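Local coordinates for protein Glucose/sorbosone dehydrogenases (Escherichia coli K12, PDB 2G8S) that belongs to the glucose/sorbosone dehydrogenase family of beta-propeller proteins and carries a bound calcium ion, at residues F25-H30 against P75-S80; A210-E215 against M304-D309; D300-S305 against V311-R316. All coordinates share one frame; numbering follows the deposited sequence.

Overall arrangement
The three contacts sample three kinds of packing in a beta-propeller, a ring of antiparallel sheets. Contact 3, partly buried, lies within one sheet: neighbouring strands of a hairpin joined by backbone bonds, a bulge and a salt-bridge network of Asp300, Arg316 and Glu313. Contact 2, also partly buried, uses the same strand 300-307 but reaches the adjacent sheet through a tryptophan, by packing and through a water; the two share Met304 and Ser305, and Trp212 CZ3 lies 4.2 Å from Val311 CB. Contact 1 stands apart, its centre about 26 Å from that of contact 2. It is purely apolar, joining a loop and a short helix far from the chain's centre, yet two of its three touching residues are buried.

Contact 1: F25-H30 against P75-S80; sequences FLPDNH and PDFAQS. With EDO (1,2-ethanediol), chain K.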
loop_
_atom_site.group_PDB
_atom_site.type_symbol
_atom_site.label_atom_id
_atom_site.label_comp_id
_atom_site.label_asym_id
_atom_site.label_seq_id
_atom_site.Cartn_x
_atom_site.Cartn_y
_atom_site.Cartn_z
ATOM N N PHE A 25 -9.448 -10.334 -3.067
ATOM C CA PHE A 25 -10.491 -11.345 -2.945
ATOM C C PHE A 25 -11.335 -11.377 -4.199
ATOM O O PHE A 25 -11.815 -10.336 -4.650
ATOM C CB PHE A 25 -11.410 -11.043 -1.756
ATOM C CG PHE A 25 -10.699 -10.963 -0.444
ATOM C CD1 PHE A 25 -10.246 -12.114 0.195
ATOM C CD2 PHE A 25 -10.496 -9.729 0.166
ATOM C CE1 PHE A 25 -9.584 -12.036 1.431
ATOM C CE2 PHE A 25 -9.836 -9.642 1.395
ATOM C CZ PHE A 25 -9.375 -10.799 2.019
ATOM N N LEU A 26 -11.518 -12.571 -4.757
ATOM C CA LEU A 26 -12.412 -12.737 -5.895
ATOM C C LEU A 26 -13.834 -12.943 -5.392
ATOM O O LEU A 26 -14.032 -13.584 -4.362
ATOM C CB LEU A 26 -11.976 -13.923 -6.754
ATOM C CG LEU A 26 -10.603 -13.767 -7.411
ATOM C CD1 LEU A 26 -10.189 -15.083 -8.062
ATOM C CD2 LEU A 26 -10.620 -12.615 -8.415
ATOM N N PRO A 27 -14.828 -12.403 -6.118
ATOM C CA PRO A 27 -16.216 -12.537 -5.660
ATOM C C PRO A 27 -16.735 -13.971 -5.727
ATOM O O PRO A 27 -16.094 -14.850 -6.322
ATOM C CB PRO A 27 -16.999 -11.647 -6.632
ATOM C CG PRO A 27 -16.151 -11.550 -7.846
ATOM C CD PRO A 27 -14.726 -11.640 -7.376
ATOM N N ASP A 28 -17.893 -14.186 -5.091
ATOM C CA ASP A 28 -18.604 -15.463 -5.149
ATOM C C ASP A 28 -17.739 -16.661 -4.740
ATOM O O ASP A 28 -17.799 -17.733 -5.357
ATOM C CB ASP A 28 -19.225 -15.666 -6.542
ATOM C CG ASP A 28 -20.140 -14.518 -6.949
ATOM O OD1 ASP A 28 -20.881 -13.998 -6.082
ATOM O OD2 ASP A 28 -20.118 -14.132 -8.139
ATOM N N ASN A 29 -16.936 -16.458 -3.692
ATOM C CA ASN A 29 -16.145 -17.520 -3.073
ATOM C C ASN A 29 -15.151 -18.205 -4.030
ATOM O O ASN A 29 -14.862 -19.399 -3.908
ATOM C CB ASN A 29 -17.085 -18.540 -2.413
ATOM C CG ASN A 29 -16.560 -19.066 -1.097
ATOM O OD1 ASN A 29 -16.978 -20.128 -0.647
ATOM N ND2 ASN A 29 -15.652 -18.325 -0.463
ATOM N N HIS A 30 -14.616 -17.430 -4.973
ATOM C CA HIS A 30 -13.647 -17.940 -5.939
ATOM C C HIS A 30 -12.195 -17.813 -5.457
ATOM O O HIS A 30 -11.254 -17.948 -6.246
ATOM C CB HIS A 30 -13.829 -17.233 -7.286
ATOM C CG HIS A 30 -15.045 -17.673 -8.043
ATOM N ND1 HIS A 30 -16.314 -17.232 -7.736
ATOM C CD2 HIS A 30 -15.183 -18.508 -9.100
ATOM C CE1 HIS A 30 -17.184 -17.781 -8.567
ATOM N NE2 HIS A 30 -16.522 -18.558 -9.407
ATOM N N PRO A 75 -13.628 -1.365 -9.388
ATOM C CA PRO A 75 -14.933 -1.361 -8.713
ATOM C C PRO A 75 -16.036 -2.072 -9.506
ATOM O O PRO A 75 -16.925 -2.666 -8.896
ATOM C CB PRO A 75 -15.250 0.128 -8.563
ATOM C CG PRO A 75 -13.894 0.791 -8.559
ATOM C CD PRO A 75 -13.078 -0.006 -9.542
ATOM N N ASP A 76 -15.969 -2.012 -10.835
ATOM C CA ASP A 76 -16.977 -2.667 -11.688
ATOM C C ASP A 76 -16.568 -4.074 -12.155
ATOM O O ASP A 76 -17.055 -4.551 -13.192
ATOM C CB ASP A 76 -17.365 -1.774 -12.880
ATOM C CG ASP A 76 -16.259 -1.658 -13.926
ATOM O OD1 ASP A 76 -15.107 -2.053 -13.641
ATOM O OD2 ASP A 76 -16.545 -1.148 -15.033
ATOM N N PHE A 77 -15.695 -4.733 -11.389
ATOM C CA PHE A 77 -15.186 -6.080 -11.723
ATOM C C PHE A 77 -16.298 -7.068 -12.112
ATOM O O PHE A 77 -16.125 -7.878 -13.021
ATOM C CB PHE A 77 -14.347 -6.657 -10.569
ATOM C CG PHE A 77 -13.820 -8.045 -10.837
ATOM C CD1 PHE A 77 -12.593 -8.227 -11.474
ATOM C CD2 PHE A 77 -14.550 -9.171 -10.464
ATOM C CE1 PHE A 77 -12.105 -9.506 -11.735
ATOM C CE2 PHE A 77 -14.072 -10.454 -10.730
ATOM C CZ PHE A 77 -12.843 -10.624 -11.358
ATOM N N ALA A 78 -17.433 -6.988 -11.423
ATOM C CA ALA A 78 -18.572 -7.874 -11.689
ATOM C C ALA A 78 -18.974 -7.890 -13.161
ATOM O O ALA A 78 -19.454 -8.919 -13.661
ATOM C CB ALA A 78 -19.760 -7.489 -10.819
ATOM N N GLN A 79 -18.778 -6.765 -13.847
ATOM C CA GLN A 79 -19.080 -6.661 -15.279
ATOM C C GLN A 79 -17.812 -6.676 -16.136
ATOM O O GLN A 79 -17.750 -7.375 -17.151
ATOM C CB GLN A 79 -19.909 -5.407 -15.589
ATOM C CG GLN A 79 -21.362 -5.443 -15.086
ATOM C CD GLN A 79 -21.503 -5.118 -13.605
ATOM O OE1 GLN A 79 -22.244 -5.785 -12.875
ATOM N NE2 GLN A 79 -20.799 -4.089 -13.155
ATOM N N SER A 80 -16.809 -5.901 -15.718
ATOM C CA SER A 80 -15.602 -5.663 -16.518
ATOM C C SER A 80 -14.522 -6.734 -16.381
ATOM O O SER A 80 -13.705 -6.915 -17.291
ATOM C CB SER A 80 -14.983 -4.323 -16.136
ATOM O OG SER A 80 -14.381 -4.405 -14.855
HETATM C C1 EDO K . -14.292 1.232 -14.028
HETATM O O1 EDO K . -13.494 0.045 -13.951
HETATM C C2 EDO K . -14.759 1.672 -12.641
HETATM O O2 EDO K . -15.289 0.572 -11.887
#
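Two connections of neighbouring propeller sheets meet here: the turn between strands 20-25 and 32-36, and the short helix 77-80 that leads into strand 82-90. Phe77 carries the contact. Its CG stands anti to the backbone N (chi1 179°), which sends the ring away from the helix and across to Pro27, whose CD comes within 3.6 Å of Phe77 CE2. The two side chains meet at about a right angle, and the proline ring offers its CG as well. Leu26 adds a looser touch, its CD2 branch 4.2 Å from Phe77 CZ. Both approaches to the ring are oblique. A proline suits the turn because its rigid ring presents a fixed apolar surface, and the broad ring of Phe77 offers an apolar surface to meet it.

Polar groups on each side tie up their own segment. Pro27 O accepts from His30 N, which closes the turn. Asp76 holds the N-cap position, but its side chain makes no capping bond and accepts from Ser80 instead: Ser80 OG lies 2.7 Å from Asp76 OD1 and comes from above the carboxylate plane. A 1,2-ethanediol, probably from the crystallisation liquor, also gives a hydrogen bond to Asp76 OD1. Deeper in, Leu26 and Phe77 both rest on Leu105 of strand 96-105, placing the contact where the sheet of strand 20-25 adjoins that of strands 82-90 and 96-105.

Contact 2: A210-E215 against M304-D309; sequences ALWLNE and MSVNGD. With EDO (1,2-ethanediol), chain G; EDO (1,2-ethanediol), chain E.
With CG anti to its carbonyl carbon (chi1 -72°), Trp212 swings its indole out of strand 210-216 toward the end of strand 300-307, where Val306 turns CG1 anti to the backbone N (chi1 180°) to meet it. The side chains approach from opposite directions, and Trp212 CH2 comes to 4.0 Å from Val306 CG1, obliquely to the ring. Beside this apolar touch the six-membered ring reaches the turn that follows the strand: Gly308 O sits at the ring edge, near its plane, 3.5 Å from Trp212 CZ2. Such an edge, with its slightly positive hydrogens, suits a carbonyl oxygen better than the face would. Gly308 has a positive phi (61°), a backbone shape that favours glycine as the chain turns.

The indole nitrogen is satisfied through water. Trp212 NE1 gives its hydrogen to a water at 2.9 Å, lying in the ring plane, and that water donates in turn to Asp309 OD1 at 2.7 Å. One buried ring thus has packing round its six-membered ring and a polar relay at its N-H, which together should limit its rotation. Trp212 also meets Phe278 edge-to-face and touches Ile224 and Leu291. A large aromatic side chain packed between two adjacent antiparallel sheets, here that of strand 210-216 and that of strand 300-307, is in keeping with the way beta-propeller blades pack against one another.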
loop_
_atom_site.group_PDB
_atom_site.type_symbol
_atom_site.label_atom_id
_atom_site.label_comp_id
_atom_site.label_asym_id
_atom_site.label_seq_id
_atom_site.Cartn_x
_atom_site.Cartn_y
_atom_site.Cartn_z
ATOM N N ALA A 210 -13.159 8.178 3.872
ATOM C CA ALA A 210 -11.992 8.969 3.530
ATOM C C ALA A 210 -10.755 8.082 3.515
ATOM O O ALA A 210 -10.649 7.121 4.289
ATOM C CB ALA A 210 -11.818 10.080 4.528
ATOM N N LEU A 211 -9.823 8.426 2.636
ATOM C CA LEU A 211 -8.576 7.675 2.506
ATOM C C LEU A 211 -7.664 7.911 3.703
ATOM O O LEU A 211 -7.459 9.047 4.119
ATOM C CB LEU A 211 -7.847 8.108 1.232
ATOM C CG LEU A 211 -6.607 7.305 0.861
ATOM C CD1 LEU A 211 -6.999 5.944 0.319
ATOM C CD2 LEU A 211 -5.804 8.076 -0.165
ATOM N N TRP A 212 -7.124 6.824 4.254
ATOM C CA TRP A 212 -6.009 6.882 5.206
ATOM C C TRP A 212 -4.794 6.193 4.605
ATOM O O TRP A 212 -4.927 5.219 3.856
ATOM C CB TRP A 212 -6.366 6.168 6.513
ATOM C CG TRP A 212 -7.363 6.890 7.403
ATOM C CD1 TRP A 212 -8.393 7.704 7.017
ATOM C CD2 TRP A 212 -7.444 6.796 8.834
ATOM N NE1 TRP A 212 -9.095 8.152 8.130
ATOM C CE2 TRP A 212 -8.535 7.603 9.251
ATOM C CE3 TRP A 212 -6.695 6.111 9.805
ATOM C CZ2 TRP A 212 -8.888 7.752 10.606
ATOM C CZ3 TRP A 212 -7.046 6.254 11.150
ATOM C CH2 TRP A 212 -8.133 7.070 11.533
ATOM N N LEU A 213 -3.607 6.692 4.923
ATOM C CA LEU A 213 -2.399 6.019 4.476
ATOM C C LEU A 213 -1.379 5.944 5.581
ATOM O O LEU A 213 -1.461 6.693 6.568
ATOM C CB LEU A 213 -1.801 6.694 3.244
ATOM C CG LEU A 213 -1.158 8.070 3.250
ATOM C CD1 LEU A 213 0.222 8.104 3.925
ATOM C CD2 LEU A 213 -1.007 8.523 1.797
ATOM N N ASN A 214 -0.419 5.044 5.409
ATOM C CA ASN A 214 0.717 5.017 6.314
ATOM C C ASN A 214 2.027 5.077 5.548
ATOM O O ASN A 214 2.066 4.891 4.321
ATOM C CB ASN A 214 0.650 3.827 7.301
ATOM C CG ASN A 214 0.938 2.487 6.646
ATOM O OD1 ASN A 214 1.803 2.367 5.772
ATOM N ND2 ASN A 214 0.248 1.458 7.110
ATOM N N GLU A 215 3.095 5.384 6.268
ATOM C CA GLU A 215 4.400 5.503 5.625
ATOM C C GLU A 215 5.543 5.178 6.560
ATOM O O GLU A 215 5.439 5.373 7.781
ATOM C CB GLU A 215 4.605 6.882 4.976
ATOM C CG GLU A 215 4.446 8.065 5.879
ATOM C CD GLU A 215 4.609 9.376 5.110
ATOM O OE1 GLU A 215 5.744 9.645 4.666
ATOM O OE2 GLU A 215 3.606 10.114 4.952
HETATM N N MSE A 304 -5.322 -1.293 16.474
HETATM C CA MSE A 304 -5.597 0.076 16.891
HETATM C C MSE A 304 -7.080 0.349 16.981
HETATM O O MSE A 304 -7.873 -0.231 16.240
HETATM C CB MSE A 304 -4.940 1.064 15.932
HETATM C CG MSE A 304 -3.484 0.746 15.658
HETATM SE SE MSE A 304 -2.594 2.095 14.694
HETATM C CE MSE A 304 -2.276 3.326 16.210
ATOM N N SER A 305 -7.444 1.226 17.919
ATOM C CA SER A 305 -8.828 1.670 18.082
ATOM C C SER A 305 -9.022 2.918 17.229
ATOM O O SER A 305 -8.250 3.879 17.348
ATOM C CB SER A 305 -9.103 2.019 19.550
ATOM O OG SER A 305 -9.203 0.853 20.341
ATOM N N VAL A 306 -10.030 2.897 16.358
ATOM C CA VAL A 306 -10.318 4.037 15.496
ATOM C C VAL A 306 -11.449 4.845 16.128
ATOM O O VAL A 306 -12.488 4.286 16.486
ATOM C CB VAL A 306 -10.744 3.591 14.077
ATOM C CG1 VAL A 306 -11.046 4.811 13.183
ATOM C CG2 VAL A 306 -9.658 2.739 13.446
ATOM N N ASN A 307 -11.229 6.152 16.257
ATOM C CA ASN A 307 -12.140 7.040 16.974
ATOM C C ASN A 307 -12.309 8.310 16.140
ATOM O O ASN A 307 -11.616 9.305 16.363
ATOM C CB ASN A 307 -11.546 7.343 18.362
ATOM C CG ASN A 307 -12.395 8.301 19.192
ATOM O OD1 ASN A 307 -13.613 8.394 19.022
ATOM N ND2 ASN A 307 -11.742 9.006 20.119
ATOM N N GLY A 308 -13.203 8.269 15.155
ATOM C CA GLY A 308 -13.308 9.369 14.188
ATOM C C GLY A 308 -11.994 9.510 13.440
ATOM O O GLY A 308 -11.514 8.545 12.824
ATOM N N ASP A 309 -11.397 10.693 13.516
ATOM C CA ASP A 309 -10.120 10.956 12.849
ATOM C C ASP A 309 -8.938 10.691 13.776
ATOM O O ASP A 309 -7.787 10.983 13.423
ATOM C CB ASP A 309 -10.050 12.404 12.333
ATOM C CG ASP A 309 -10.923 12.649 11.119
ATOM O OD1 ASP A 309 -11.447 11.679 10.532
ATOM O OD2 ASP A 309 -11.077 13.837 10.750
HETATM C C1 EDO G . -16.099 4.028 14.131
HETATM O O1 EDO G . -17.316 4.778 14.107
HETATM C C2 EDO G . -14.981 4.836 14.765
HETATM O O2 EDO G . -14.847 6.092 14.097
HETATM C C1 EDO E . 7.688 10.042 7.071
HETATM O O1 EDO E . 7.439 11.106 6.134
HETATM C C2 EDO E . 8.978 10.350 7.830
HETATM O O2 EDO E . 8.895 11.656 8.393
HETATM O O HOH W 1 -11.203 10.201 8.278
#

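Contact 3: D300-S305 against V311-R316; sequences DVIVMS and VTEDGR
Arg316 and Ile302 lie side by side, pointing the same way, on the face of the hairpin that also bears Met304 and Glu313. Arg316 bends at chi2 (-63°), and Ile302 CG1 lies over one face of its guanidinium, 3.5 Å above the plane and offset toward the rim, while the edge turns to two carboxylates. Arg316 NH1 reaches the syn lone pair of Asp300 OD1 at 2.9 Å, almost in the guanidinium plane although the two planes stand 71° apart. Arg316 NE makes a nearly straight bond (174°) to Glu313 OE2 at 2.8 Å, meeting that carboxylate from above its plane; Trp267 NE1 holds Glu313 OE1. Glu313, extended beyond CG, crosses Ile302 at about a right angle, its CD 3.4 Å from Ile302 CG2. Met304 (selenomethionine) crosses Val311 obliquely, with its CB against Val311 CG2.

On the other face Ser305 OG donates to the syn lone pair of Asp314 OD1 at 2.6 Å. The register shifts by one residue at a classic beta bulge: Asp314 and Gly315 both face Val303, whose O receives Asp314 N at 2.7 Å and, more weakly, Gly315 N. Glycine fits here, its phi and psi being ones that other residues rarely adopt. Val303 N bonds Gly315 O, and Ser305 and Thr312 pair reciprocally.

Lys290 also binds Ser305 OG and Asp314 OD2, Asp298 gives Arg316 NH1 a second acid partner, and Thr319 bonds Asp300 OD2. With three acids round it, the arginine very probably stays charged, and the polar network probably holds the guanidinium with one face over Ile302 CG1.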
loop_
_atom_site.group_PDB
_atom_site.type_symbol
_atom_site.label_atom_id
_atom_site.label_comp_id
_atom_site.label_asym_id
_atom_site.label_seq_id
_atom_site.Cartn_x
_atom_site.Cartn_y
_atom_site.Cartn_z
ATOM N N ASP A 300 4.917 -8.315 13.459
ATOM C CA ASP A 300 3.597 -8.553 14.037
ATOM C C ASP A 300 2.561 -7.619 13.418
ATOM O O ASP A 300 2.864 -6.922 12.449
ATOM C CB ASP A 300 3.615 -8.506 15.580
ATOM C CG ASP A 300 4.057 -7.160 16.165
ATOM O OD1 ASP A 300 4.025 -6.117 15.476
ATOM O OD2 ASP A 300 4.418 -7.163 17.371
ATOM N N VAL A 301 1.345 -7.654 13.955
ATOM C CA VAL A 301 0.255 -6.778 13.540
ATOM C C VAL A 301 -0.129 -5.852 14.690
ATOM O O VAL A 301 -0.294 -6.283 15.836
ATOM C CB VAL A 301 -0.965 -7.596 13.042
ATOM C CG1 VAL A 301 -2.217 -6.703 12.883
ATOM C CG2 VAL A 301 -0.614 -8.299 11.724
ATOM N N ILE A 302 -0.245 -4.566 14.372
ATOM C CA ILE A 302 -0.666 -3.568 15.333
ATOM C C ILE A 302 -2.184 -3.477 15.322
ATOM O O ILE A 302 -2.795 -3.318 14.260
ATOM C CB ILE A 302 -0.065 -2.191 15.004
ATOM C CG1 ILE A 302 1.432 -2.304 14.662
ATOM C CG2 ILE A 302 -0.276 -1.235 16.175
ATOM C CD1 ILE A 302 1.999 -1.004 14.102
ATOM N N VAL A 303 -2.789 -3.570 16.506
ATOM C CA VAL A 303 -4.233 -3.455 16.645
ATOM C C VAL A 303 -4.526 -2.072 17.204
ATOM O O VAL A 303 -4.024 -1.720 18.276
ATOM C CB VAL A 303 -4.808 -4.511 17.603
ATOM C CG1 VAL A 303 -6.330 -4.437 17.603
ATOM C CG2 VAL A 303 -4.343 -5.891 17.189
HETATM N N MSE A 304 -5.322 -1.293 16.474
HETATM C CA MSE A 304 -5.597 0.076 16.891
HETATM C C MSE A 304 -7.080 0.349 16.981
HETATM O O MSE A 304 -7.873 -0.231 16.240
HETATM C CB MSE A 304 -4.940 1.064 15.932
HETATM C CG MSE A 304 -3.484 0.746 15.658
HETATM SE SE MSE A 304 -2.594 2.095 14.694
HETATM C CE MSE A 304 -2.276 3.326 16.210
ATOM N N SER A 305 -7.444 1.226 17.919
ATOM C CA SER A 305 -8.828 1.670 18.082
ATOM C C SER A 305 -9.022 2.918 17.229
ATOM O O SER A 305 -8.250 3.879 17.348
ATOM C CB SER A 305 -9.103 2.019 19.550
ATOM O OG SER A 305 -9.203 0.853 20.341
ATOM N N VAL A 311 -6.792 7.866 16.412
ATOM C CA VAL A 311 -6.440 6.464 16.505
ATOM C C VAL A 311 -5.479 6.247 17.679
ATOM O O VAL A 311 -4.620 7.103 17.957
ATOM C CB VAL A 311 -5.903 5.953 15.131
ATOM C CG1 VAL A 311 -4.584 6.615 14.761
ATOM C CG2 VAL A 311 -5.823 4.465 15.076
ATOM N N THR A 312 -5.675 5.150 18.410
ATOM C CA THR A 312 -4.788 4.787 19.525
ATOM C C THR A 312 -4.373 3.327 19.387
ATOM O O THR A 312 -5.085 2.537 18.761
ATOM C CB THR A 312 -5.442 5.021 20.907
ATOM O OG1 THR A 312 -6.653 4.272 21.012
ATOM C CG2 THR A 312 -5.735 6.502 21.132
ATOM N N GLU A 313 -3.235 2.964 19.973
ATOM C CA GLU A 313 -2.719 1.601 19.836
ATOM C C GLU A 313 -3.216 0.713 20.983
ATOM O O GLU A 313 -2.935 0.992 22.150
ATOM C CB GLU A 313 -1.183 1.601 19.755
ATOM C CG GLU A 313 -0.606 0.209 19.546
ATOM C CD GLU A 313 0.853 0.182 19.107
ATOM O OE1 GLU A 313 1.285 1.076 18.339
ATOM O OE2 GLU A 313 1.561 -0.777 19.489
ATOM N N ASP A 314 -3.959 -0.343 20.649
ATOM C CA ASP A 314 -4.419 -1.301 21.664
ATOM C C ASP A 314 -3.296 -2.239 22.079
ATOM O O ASP A 314 -3.163 -2.595 23.255
ATOM C CB ASP A 314 -5.535 -2.180 21.125
ATOM C CG ASP A 314 -6.803 -1.428 20.804
ATOM O OD1 ASP A 314 -6.886 -0.193 20.982
ATOM O OD2 ASP A 314 -7.738 -2.124 20.354
ATOM N N GLY A 315 -2.506 -2.662 21.101
ATOM C CA GLY A 315 -1.460 -3.646 21.337
ATOM C C GLY A 315 -1.099 -4.367 20.055
ATOM O O GLY A 315 -1.370 -3.874 18.963
ATOM N N ARG A 316 -0.465 -5.527 20.206
ATOM C CA ARG A 316 0.073 -6.293 19.082
ATOM C C ARG A 316 -0.435 -7.719 19.093
ATOM O O ARG A 316 -0.692 -8.292 20.163
ATOM C CB ARG A 316 1.601 -6.336 19.152
ATOM C CG ARG A 316 2.292 -4.978 19.241
ATOM C CD ARG A 316 2.041 -4.119 18.000
ATOM N NE ARG A 316 2.751 -2.843 18.067
ATOM C CZ ARG A 316 3.884 -2.566 17.429
ATOM N NH1 ARG A 316 4.471 -3.474 16.653
ATOM N NH2 ARG A 316 4.439 -1.359 17.566
#